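Local coordinates for replicative DNA helicase (Helicobacter pylori, PDB 3GXV), which probably unwinds the DNA duplex ahead of the replication fork as a hexameric, ATP-driven helicase, its N-terminal domain taking part in interactions with primase, at residues B[14-22]-B[83-91]; B[31-41]-B[98-109]. One frame throughout, in Å; residues are numbered along the deposited sequence.

Contact 1: B[14-22]-B[83-91]; sequences ERIVLSGIV and VAIFAASPI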
loop_
_atom_site.group_PDB
_atom_site.type_symbol
_atom_site.label_atom_id
_atom_site.label_comp_id
_atom_site.label_asym_id
_atom_site.label_seq_id
_atom_site.Cartn_x
_atom_site.Cartn_y
_atom_site.Cartn_z
ATOM N N GLU B 14 -8.099 -7.243 16.447
ATOM C CA GLU B 14 -7.188 -7.718 15.418
ATOM C C GLU B 14 -7.447 -7.032 14.092
ATOM O O GLU B 14 -6.518 -6.775 13.334
ATOM C CB GLU B 14 -7.309 -9.234 15.248
ATOM C CG GLU B 14 -6.996 -10.007 16.525
ATOM C CD GLU B 14 -6.924 -11.509 16.334
ATOM O OE1 GLU B 14 -7.627 -12.069 15.449
ATOM O OE2 GLU B 14 -6.170 -12.138 17.099
ATOM N N ARG B 15 -8.711 -6.745 13.813
ATOM C CA ARG B 15 -9.076 -6.077 12.576
ATOM C C ARG B 15 -8.602 -4.635 12.627
ATOM O O ARG B 15 -7.991 -4.137 11.678
ATOM C CB ARG B 15 -10.596 -6.085 12.375
ATOM C CG ARG B 15 -11.193 -7.451 12.104
ATOM C CD ARG B 15 -12.636 -7.341 11.612
ATOM N NE ARG B 15 -13.570 -6.932 12.658
ATOM C CZ ARG B 15 -14.407 -7.753 13.289
ATOM N NH1 ARG B 15 -14.444 -9.042 12.993
ATOM N NH2 ARG B 15 -15.215 -7.281 14.216
ATOM N N ILE B 16 -8.895 -3.959 13.734
ATOM C CA ILE B 16 -8.505 -2.566 13.868
ATOM C C ILE B 16 -6.998 -2.415 13.676
ATOM O O ILE B 16 -6.534 -1.430 13.138
ATOM C CB ILE B 16 -8.906 -1.997 15.238
ATOM C CG1 ILE B 16 -10.433 -2.021 15.387
ATOM C CG2 ILE B 16 -8.366 -0.578 15.370
ATOM C CD1 ILE B 16 -10.941 -1.664 16.786
ATOM N N VAL B 17 -6.245 -3.416 14.114
ATOM C CA VAL B 17 -4.799 -3.402 13.988
ATOM C C VAL B 17 -4.390 -3.574 12.534
ATOM O O VAL B 17 -3.490 -2.880 12.055
ATOM C CB VAL B 17 -4.170 -4.528 14.825
ATOM C CG1 VAL B 17 -2.661 -4.581 14.599
ATOM C CG2 VAL B 17 -4.457 -4.291 16.292
ATOM N N LEU B 18 -5.060 -4.506 11.847
ATOM C CA LEU B 18 -4.790 -4.811 10.439
ATOM C C LEU B 18 -5.264 -3.647 9.570
ATOM O O LEU B 18 -4.640 -3.312 8.562
ATOM C CB LEU B 18 -5.505 -6.107 10.016
ATOM C CG LEU B 18 -5.048 -7.473 10.569
ATOM C CD1 LEU B 18 -5.956 -8.572 10.021
ATOM C CD2 LEU B 18 -3.614 -7.755 10.170
ATOM N N SER B 19 -6.383 -3.050 9.965
ATOM C CA SER B 19 -6.929 -1.903 9.259
ATOM C C SER B 19 -5.950 -0.749 9.424
ATOM O O SER B 19 -5.781 0.051 8.511
ATOM C CB SER B 19 -8.284 -1.499 9.837
ATOM O OG SER B 19 -8.653 -0.215 9.369
ATOM N N GLY B 20 -5.311 -0.675 10.590
ATOM C CA GLY B 20 -4.340 0.380 10.845
ATOM C C GLY B 20 -3.108 0.244 9.960
ATOM O O GLY B 20 -2.550 1.235 9.492
ATOM N N ILE B 21 -2.685 -0.996 9.737
ATOM C CA ILE B 21 -1.526 -1.297 8.894
ATOM C C ILE B 21 -1.802 -0.904 7.442
ATOM O O ILE B 21 -0.888 -0.506 6.710
ATOM C CB ILE B 21 -1.184 -2.806 8.948
ATOM C CG1 ILE B 21 -0.653 -3.160 10.337
ATOM C CG2 ILE B 21 -0.183 -3.174 7.843
ATOM C CD1 ILE B 21 -0.246 -4.607 10.480
ATOM N N VAL B 22 -3.067 -1.019 7.041
ATOM C CA VAL B 22 -3.485 -0.670 5.688
ATOM C C VAL B 22 -3.431 0.843 5.480
ATOM O O VAL B 22 -3.267 1.315 4.361
ATOM C CB VAL B 22 -4.911 -1.191 5.406
ATOM C CG1 VAL B 22 -5.424 -0.648 4.076
ATOM C CG2 VAL B 22 -4.903 -2.720 5.381
ATOM N N VAL B 83 -14.004 -7.270 4.113
ATOM C CA VAL B 83 -14.734 -6.032 4.367
ATOM C C VAL B 83 -14.721 -5.724 5.858
ATOM O O VAL B 83 -14.825 -4.563 6.265
ATOM C CB VAL B 83 -16.200 -6.128 3.889
ATOM C CG1 VAL B 83 -16.244 -6.654 2.472
ATOM C CG2 VAL B 83 -16.986 -7.028 4.805
ATOM N N ALA B 84 -14.593 -6.773 6.668
ATOM C CA ALA B 84 -14.548 -6.614 8.117
ATOM C C ALA B 84 -13.270 -5.865 8.462
ATOM O O ALA B 84 -13.276 -4.890 9.221
ATOM C CB ALA B 84 -14.554 -7.982 8.799
ATOM N N ILE B 85 -12.169 -6.324 7.884
ATOM C CA ILE B 85 -10.878 -5.714 8.127
ATOM C C ILE B 85 -10.760 -4.315 7.523
ATOM O O ILE B 85 -10.343 -3.379 8.213
ATOM C CB ILE B 85 -9.764 -6.630 7.601
ATOM C CG1 ILE B 85 -9.787 -7.942 8.398
ATOM C CG2 ILE B 85 -8.413 -5.938 7.713
ATOM C CD1 ILE B 85 -9.136 -9.139 7.712
ATOM N N PHE B 86 -11.146 -4.161 6.259
ATOM C CA PHE B 86 -11.059 -2.859 5.592
ATOM C C PHE B 86 -11.993 -1.779 6.132
ATOM O O PHE B 86 -11.679 -0.592 6.054
ATOM C CB PHE B 86 -11.288 -3.016 4.078
ATOM C CG PHE B 86 -10.171 -3.743 3.365
ATOM C CD1 PHE B 86 -8.911 -3.183 3.279
ATOM C CD2 PHE B 86 -10.381 -4.999 2.818
ATOM C CE1 PHE B 86 -7.866 -3.861 2.656
ATOM C CE2 PHE B 86 -9.347 -5.693 2.191
ATOM C CZ PHE B 86 -8.084 -5.125 2.110
ATOM N N ALA B 87 -13.131 -2.185 6.688
ATOM C CA ALA B 87 -14.099 -1.223 7.211
ATOM C C ALA B 87 -13.835 -0.796 8.655
ATOM O O ALA B 87 -14.248 0.281 9.065
ATOM C CB ALA B 87 -15.510 -1.777 7.082
ATOM N N ALA B 88 -13.150 -1.637 9.422
ATOM C CA ALA B 88 -12.841 -1.313 10.808
ATOM C C ALA B 88 -12.072 0.001 10.853
ATOM O O ALA B 88 -11.319 0.314 9.935
ATOM C CB ALA B 88 -12.023 -2.427 11.437
ATOM N N SER B 89 -12.256 0.767 11.921
ATOM C CA SER B 89 -11.603 2.064 12.062
ATOM C C SER B 89 -10.164 2.044 12.528
ATOM O O SER B 89 -9.843 1.531 13.593
ATOM C CB SER B 89 -12.413 2.943 13.012
ATOM O OG SER B 89 -13.767 3.020 12.601
ATOM N N PRO B 90 -9.272 2.593 11.696
ATOM C CA PRO B 90 -7.858 2.663 12.011
ATOM C C PRO B 90 -7.878 3.510 13.293
ATOM O O PRO B 90 -8.559 4.544 13.401
ATOM C CB PRO B 90 -7.245 3.403 10.801
ATOM C CG PRO B 90 -8.331 3.220 9.673
ATOM C CD PRO B 90 -9.583 3.321 10.464
ATOM N N ILE B 91 -7.155 3.080 14.304
ATOM C CA ILE B 91 -7.099 3.818 15.554
ATOM C C ILE B 91 -5.770 4.556 15.556
ATOM O O ILE B 91 -4.986 4.440 14.617
ATOM C CB ILE B 91 -7.267 2.799 16.685
ATOM C CG1 ILE B 91 -8.691 2.950 17.219
ATOM C CG2 ILE B 91 -6.195 2.921 17.737
ATOM C CD1 ILE B 91 -9.830 2.785 16.170
#

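Contact 2: B[31-41]-B[98-109]; sequences VHSVLEPSDFY and VEEIKNASIKRK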
loop_
_atom_site.group_PDB
_atom_site.type_symbol
_atom_site.label_atom_id
_atom_site.label_comp_id
_atom_site.label_asym_id
_atom_site.label_seq_id
_atom_site.Cartn_x
_atom_site.Cartn_y
_atom_site.Cartn_z
ATOM N N VAL B 31 4.485 -3.865 14.280
ATOM C CA VAL B 31 3.549 -4.922 14.639
ATOM C C VAL B 31 4.182 -6.306 14.537
ATOM O O VAL B 31 3.959 -7.152 15.401
ATOM C CB VAL B 31 2.304 -4.872 13.732
ATOM C CG1 VAL B 31 1.356 -6.031 14.061
ATOM C CG2 VAL B 31 1.598 -3.531 13.915
ATOM N N HIS B 32 4.972 -6.522 13.484
ATOM C CA HIS B 32 5.638 -7.808 13.237
ATOM C C HIS B 32 6.757 -8.070 14.247
ATOM O O HIS B 32 7.199 -9.210 14.415
ATOM C CB HIS B 32 6.219 -7.831 11.817
ATOM C CG HIS B 32 6.711 -9.179 11.377
ATOM N ND1 HIS B 32 7.531 -9.341 10.278
ATOM C CD2 HIS B 32 6.482 -10.416 11.861
ATOM C CE1 HIS B 32 7.783 -10.628 10.109
ATOM N NE2 HIS B 32 7.159 -11.303 11.053
ATOM N N SER B 33 7.216 -7.016 14.914
ATOM C CA SER B 33 8.281 -7.155 15.901
ATOM C C SER B 33 7.722 -7.766 17.176
ATOM O O SER B 33 8.453 -7.992 18.146
ATOM C CB SER B 33 8.900 -5.794 16.212
ATOM O OG SER B 33 10.015 -5.932 17.068
ATOM N N VAL B 34 6.416 -8.029 17.165
ATOM C CA VAL B 34 5.724 -8.611 18.308
ATOM C C VAL B 34 4.706 -9.672 17.881
ATOM O O VAL B 34 4.289 -10.488 18.691
ATOM C CB VAL B 34 5.007 -7.497 19.137
ATOM C CG1 VAL B 34 3.988 -8.106 20.111
ATOM C CG2 VAL B 34 6.047 -6.686 19.921
ATOM N N LEU B 35 4.338 -9.688 16.605
ATOM C CA LEU B 35 3.339 -10.631 16.125
ATOM C C LEU B 35 3.655 -11.426 14.868
ATOM O O LEU B 35 4.177 -10.900 13.898
ATOM C CB LEU B 35 2.017 -9.896 15.892
ATOM C CG LEU B 35 1.280 -9.288 17.090
ATOM C CD1 LEU B 35 0.166 -8.387 16.598
ATOM C CD2 LEU B 35 0.722 -10.394 17.969
ATOM N N GLU B 36 3.327 -12.710 14.907
ATOM C CA GLU B 36 3.478 -13.592 13.758
ATOM C C GLU B 36 2.031 -13.886 13.350
ATOM O O GLU B 36 1.114 -13.684 14.143
ATOM C CB GLU B 36 4.173 -14.901 14.154
ATOM C CG GLU B 36 5.640 -14.767 14.523
ATOM C CD GLU B 36 6.449 -14.016 13.483
ATOM O OE1 GLU B 36 6.081 -14.049 12.289
ATOM O OE2 GLU B 36 7.467 -13.404 13.860
ATOM N N PRO B 37 1.803 -14.357 12.114
ATOM C CA PRO B 37 0.420 -14.656 11.699
ATOM C C PRO B 37 -0.257 -15.625 12.684
ATOM O O PRO B 37 -1.391 -15.402 13.134
ATOM C CB PRO B 37 0.599 -15.264 10.310
ATOM C CG PRO B 37 1.824 -14.539 9.782
ATOM C CD PRO B 37 2.751 -14.525 10.990
ATOM N N SER B 38 0.461 -16.688 13.031
ATOM C CA SER B 38 -0.035 -17.698 13.954
ATOM C C SER B 38 -0.476 -17.117 15.300
ATOM O O SER B 38 -1.098 -17.811 16.100
ATOM C CB SER B 38 1.046 -18.765 14.180
ATOM O OG SER B 38 2.240 -18.197 14.708
ATOM N N ASP B 39 -0.162 -15.848 15.564
ATOM C CA ASP B 39 -0.570 -15.250 16.830
ATOM C C ASP B 39 -1.955 -14.639 16.804
ATOM O O ASP B 39 -2.400 -14.101 17.814
ATOM C CB ASP B 39 0.418 -14.179 17.290
ATOM C CG ASP B 39 1.726 -14.756 17.750
ATOM O OD1 ASP B 39 1.709 -15.754 18.505
ATOM O OD2 ASP B 39 2.771 -14.203 17.364
ATOM N N PHE B 40 -2.631 -14.712 15.657
ATOM C CA PHE B 40 -3.978 -14.150 15.543
ATOM C C PHE B 40 -5.015 -15.192 15.910
ATOM O O PHE B 40 -4.892 -16.346 15.539
ATOM C CB PHE B 40 -4.245 -13.632 14.131
ATOM C CG PHE B 40 -3.575 -12.325 13.836
ATOM C CD1 PHE B 40 -2.214 -12.274 13.530
ATOM C CD2 PHE B 40 -4.280 -11.136 13.932
ATOM C CE1 PHE B 40 -1.579 -11.058 13.330
ATOM C CE2 PHE B 40 -3.640 -9.906 13.732
ATOM C CZ PHE B 40 -2.288 -9.877 13.432
ATOM N N TYR B 41 -6.031 -14.753 16.647
ATOM C CA TYR B 41 -7.124 -15.592 17.131
ATOM C C TYR B 41 -8.040 -16.050 15.992
ATOM O O TYR B 41 -8.332 -17.241 15.857
ATOM C CB TYR B 41 -7.886 -14.801 18.195
ATOM C CG TYR B 41 -9.257 -15.315 18.576
ATOM C CD1 TYR B 41 -9.455 -16.626 19.015
ATOM C CD2 TYR B 41 -10.356 -14.469 18.523
ATOM C CE1 TYR B 41 -10.734 -17.074 19.382
ATOM C CE2 TYR B 41 -11.615 -14.896 18.893
ATOM C CZ TYR B 41 -11.799 -16.192 19.314
ATOM O OH TYR B 41 -13.064 -16.598 19.633
ATOM N N VAL B 98 -1.804 -4.496 19.966
ATOM C CA VAL B 98 -0.834 -5.474 19.506
ATOM C C VAL B 98 -0.341 -6.346 20.650
ATOM O O VAL B 98 -0.254 -7.560 20.498
ATOM C CB VAL B 98 0.353 -4.779 18.818
ATOM C CG1 VAL B 98 1.432 -5.782 18.469
ATOM C CG2 VAL B 98 -0.131 -4.107 17.559
ATOM N N GLU B 99 -0.025 -5.725 21.789
ATOM C CA GLU B 99 0.434 -6.454 22.972
ATOM C C GLU B 99 -0.719 -7.269 23.565
ATOM O O GLU B 99 -0.496 -8.276 24.245
ATOM C CB GLU B 99 0.969 -5.501 24.049
ATOM C CG GLU B 99 1.535 -6.244 25.260
ATOM C CD GLU B 99 1.729 -5.369 26.495
ATOM O OE1 GLU B 99 2.203 -5.902 27.523
ATOM O OE2 GLU B 99 1.406 -4.164 26.447
ATOM N N GLU B 100 -1.949 -6.826 23.323
ATOM C CA GLU B 100 -3.110 -7.543 23.826
ATOM C C GLU B 100 -3.262 -8.795 22.972
ATOM O O GLU B 100 -3.502 -9.896 23.481
ATOM C CB GLU B 100 -4.369 -6.674 23.721
ATOM C CG GLU B 100 -5.565 -7.262 24.451
ATOM C CD GLU B 100 -6.737 -6.304 24.543
ATOM O OE1 GLU B 100 -6.515 -5.087 24.726
ATOM O OE2 GLU B 100 -7.886 -6.779 24.448
ATOM N N ILE B 101 -3.115 -8.618 21.663
ATOM C CA ILE B 101 -3.219 -9.727 20.721
ATOM C C ILE B 101 -2.164 -10.782 21.038
ATOM O O ILE B 101 -2.435 -11.979 21.000
ATOM C CB ILE B 101 -3.040 -9.220 19.275
ATOM C CG1 ILE B 101 -4.319 -8.506 18.833
ATOM C CG2 ILE B 101 -2.698 -10.381 18.334
ATOM C CD1 ILE B 101 -4.192 -7.748 17.535
ATOM N N LYS B 102 -0.964 -10.315 21.372
ATOM C CA LYS B 102 0.161 -11.191 21.693
ATOM C C LYS B 102 -0.092 -11.954 22.983
ATOM O O LYS B 102 0.202 -13.148 23.068
ATOM C CB LYS B 102 1.453 -10.376 21.830
ATOM C CG LYS B 102 2.698 -11.225 22.022
ATOM C CD LYS B 102 2.869 -12.186 20.851
ATOM C CE LYS B 102 4.024 -13.143 21.073
ATOM N NZ LYS B 102 5.297 -12.418 21.244
ATOM N N ASN B 103 -0.632 -11.243 23.974
ATOM C CA ASN B 103 -0.956 -11.805 25.281
ATOM C C ASN B 103 -1.987 -12.940 25.209
ATOM O O ASN B 103 -1.849 -13.939 25.904
ATOM C CB ASN B 103 -1.479 -10.700 26.223
ATOM C CG ASN B 103 -0.358 -9.879 26.854
ATOM O OD1 ASN B 103 -0.576 -8.750 27.301
ATOM N ND2 ASN B 103 0.846 -10.449 26.902
ATOM N N ALA B 104 -3.022 -12.782 24.389
ATOM C CA ALA B 104 -4.043 -13.820 24.270
ATOM C C ALA B 104 -3.502 -14.997 23.466
ATOM O O ALA B 104 -3.955 -16.129 23.608
ATOM C CB ALA B 104 -5.302 -13.262 23.626
ATOM N N SER B 105 -2.528 -14.719 22.611
ATOM C CA SER B 105 -1.900 -15.770 21.831
ATOM C C SER B 105 -1.154 -16.654 22.832
ATOM O O SER B 105 -1.328 -17.865 22.854
ATOM C CB SER B 105 -0.922 -15.173 20.822
ATOM O OG SER B 105 -0.202 -16.190 20.163
ATOM N N ILE B 106 -0.361 -16.025 23.692
ATOM C CA ILE B 106 0.408 -16.745 24.707
ATOM C C ILE B 106 -0.484 -17.552 25.653
ATOM O O ILE B 106 -0.142 -18.674 26.043
ATOM C CB ILE B 106 1.286 -15.755 25.521
ATOM C CG1 ILE B 106 2.319 -15.118 24.587
ATOM C CG2 ILE B 106 1.964 -16.474 26.698
ATOM C CD1 ILE B 106 3.265 -14.149 25.277
ATOM N N LYS B 107 -1.619 -16.973 26.029
ATOM C CA LYS B 107 -2.550 -17.661 26.899
ATOM C C LYS B 107 -3.036 -18.945 26.231
ATOM O O LYS B 107 -3.045 -19.998 26.861
ATOM C CB LYS B 107 -3.747 -16.766 27.241
ATOM C CG LYS B 107 -3.419 -15.656 28.201
ATOM C CD LYS B 107 -4.647 -15.156 28.934
ATOM C CE LYS B 107 -5.184 -16.206 29.891
ATOM N NZ LYS B 107 -6.274 -15.692 30.772
ATOM N N ARG B 108 -3.433 -18.854 24.965
ATOM C CA ARG B 108 -3.916 -20.018 24.221
ATOM C C ARG B 108 -2.827 -21.091 24.098
ATOM O O ARG B 108 -3.117 -22.289 24.100
ATOM C CB ARG B 108 -4.412 -19.601 22.825
ATOM C CG ARG B 108 -5.661 -18.721 22.843
ATOM C CD ARG B 108 -6.278 -18.592 21.452
ATOM N NE ARG B 108 -5.321 -18.068 20.476
ATOM C CZ ARG B 108 -4.999 -16.785 20.340
ATOM N NH1 ARG B 108 -5.565 -15.861 21.118
ATOM N NH2 ARG B 108 -4.090 -16.425 19.438
ATOM N N LYS B 109 -1.574 -20.656 24.001
ATOM C CA LYS B 109 -0.447 -21.578 23.918
ATOM C C LYS B 109 -0.239 -22.225 25.291
ATOM O O LYS B 109 0.204 -23.362 25.404
ATOM C CB LYS B 109 0.822 -20.827 23.505
ATOM C CG LYS B 109 0.765 -20.228 22.116
ATOM C CD LYS B 109 2.141 -19.744 21.684
ATOM C CE LYS B 109 2.051 -18.847 20.463
ATOM N NZ LYS B 109 1.421 -19.530 19.297
HETATM O O HOH W 1 -1.932 -18.399 19.428
HETATM O O HOH W 2 -3.559 -18.538 17.424
HETATM O O HOH W 3 -4.697 -13.425 19.876
#

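Contact 1: B[14-22]-B[83-91]
Ser19 sits at the middle of this interface, below the point where helix 79-87 gives way to the loop that follows it. Its OG lies opposite the backbone N (chi1 166°), which turns the hydroxyl toward the loop, where it donates to Ala88 O at 2.8 Å; it arrives from above the carbonyl plane, 46° out of it. The same hydroxyl is roofed by the ring of Pro90, whose CG lies 3.5 Å from OG, while Ser19 CB rests against Ile85 O. Ala88, the first residue to leave the helical conformation, turns its methyl group down as a small knob between Arg15 CB, 4.0 Å away, and Ser19 CB. One turn earlier in helix 79-87, Ile85 fills the groove on the other flank of Ser19: its CG2 presses on Leu18 CB at 3.7 Å and its CG1 lies against Arg15 CG. The contact thus joins two helices of the all-helical DnaB N-terminal domain, their short segments 8.0 Å apart at closest approach and crossing at -65°, with the chain after helix 79-87 folded back across helix 3-23. Pro90 settles over Gly20, CB to Gly20 CA 4.2 Å. Beyond it, the CG2 methyl of Ile16 is a bump against Ile91 CB, 3.8 Å away, the two side chains crossing at a slant. At the partly exposed margin Arg15 bends at chi3, and its aliphatic part covers the methyl of Ala84, CD to CB 3.5 Å. Toward the far end of helix 3-23, Val22 CG2 touches Phe86 CE1, the two side chains meeting nearly at right angles; the same phenyl ring also packs on Ile67 and Arg68 of helix 64-69.

Contact 2: B[31-41]-B[98-109]
Leu35 reaches under helix 95-119 with its two methyl groups spread between neighbouring knobs: CD1 meets Val98 CG1 and CD2 meets Ile101 CG2, each at a tight 3.4 Å. Against Ile101 the leucine stands roughly crosswise, whereas Val98 slants over it and also touches Val31 and Val34. Lys102 closes the outer side. Kinks at chi2 and chi4 curl its chain over the backbone of Val34, and NZ makes a weak hydrogen bond to Val34 O.

Farther along the helix the contact turns polar. Asp39 sends OD1 to the hydroxyl of Ser105, which donates at 2.6 Å from the anti side of the carboxylate, while OD2 takes the backbone N of Glu36 at 2.9 Å. The carboxylate is therefore held at both oxygens. The guanidinium of Arg108 lies between Ser105 CA on one face and Tyr41 CA on the other, 3.9 Å above the plane; Asp39 O approaches its edge, where NH2 offers a weak bond. A water linked to Arg108 NH2 at 3.0 Å donates to both Ser38 O and Phe40 O.

With Lys109 NZ making a long salt bridge to OD1 and the Lys102 and Arg108 charges nearby, the buried Asp39 is probably stabilised as an anion, and its carboxylate fastens the turn at 36-39 to the helix.

How the contacts relate
From the N terminus the chain runs through helix 3-23, then helix 27-32 and the loop to residue 41; helices 43-57 and 64-69 intervene before helix 79-87 and the final long helix 95-119. Contact 1 closes the loop from 14-22 to 83-91, and contact 2 closes that from 31-41 to 98-109. Because their segments alternate, the two closures cross rather than nest. Contact 1 ties helix 3-23 to helix 79-87; contact 2 fixes the loop after helix 27-32 on helix 95-119. Glu14 joins them directly, its OE2 probably hydrogen-bonded to Tyr41 N, while Glu14 and Val17 pack on Ile101.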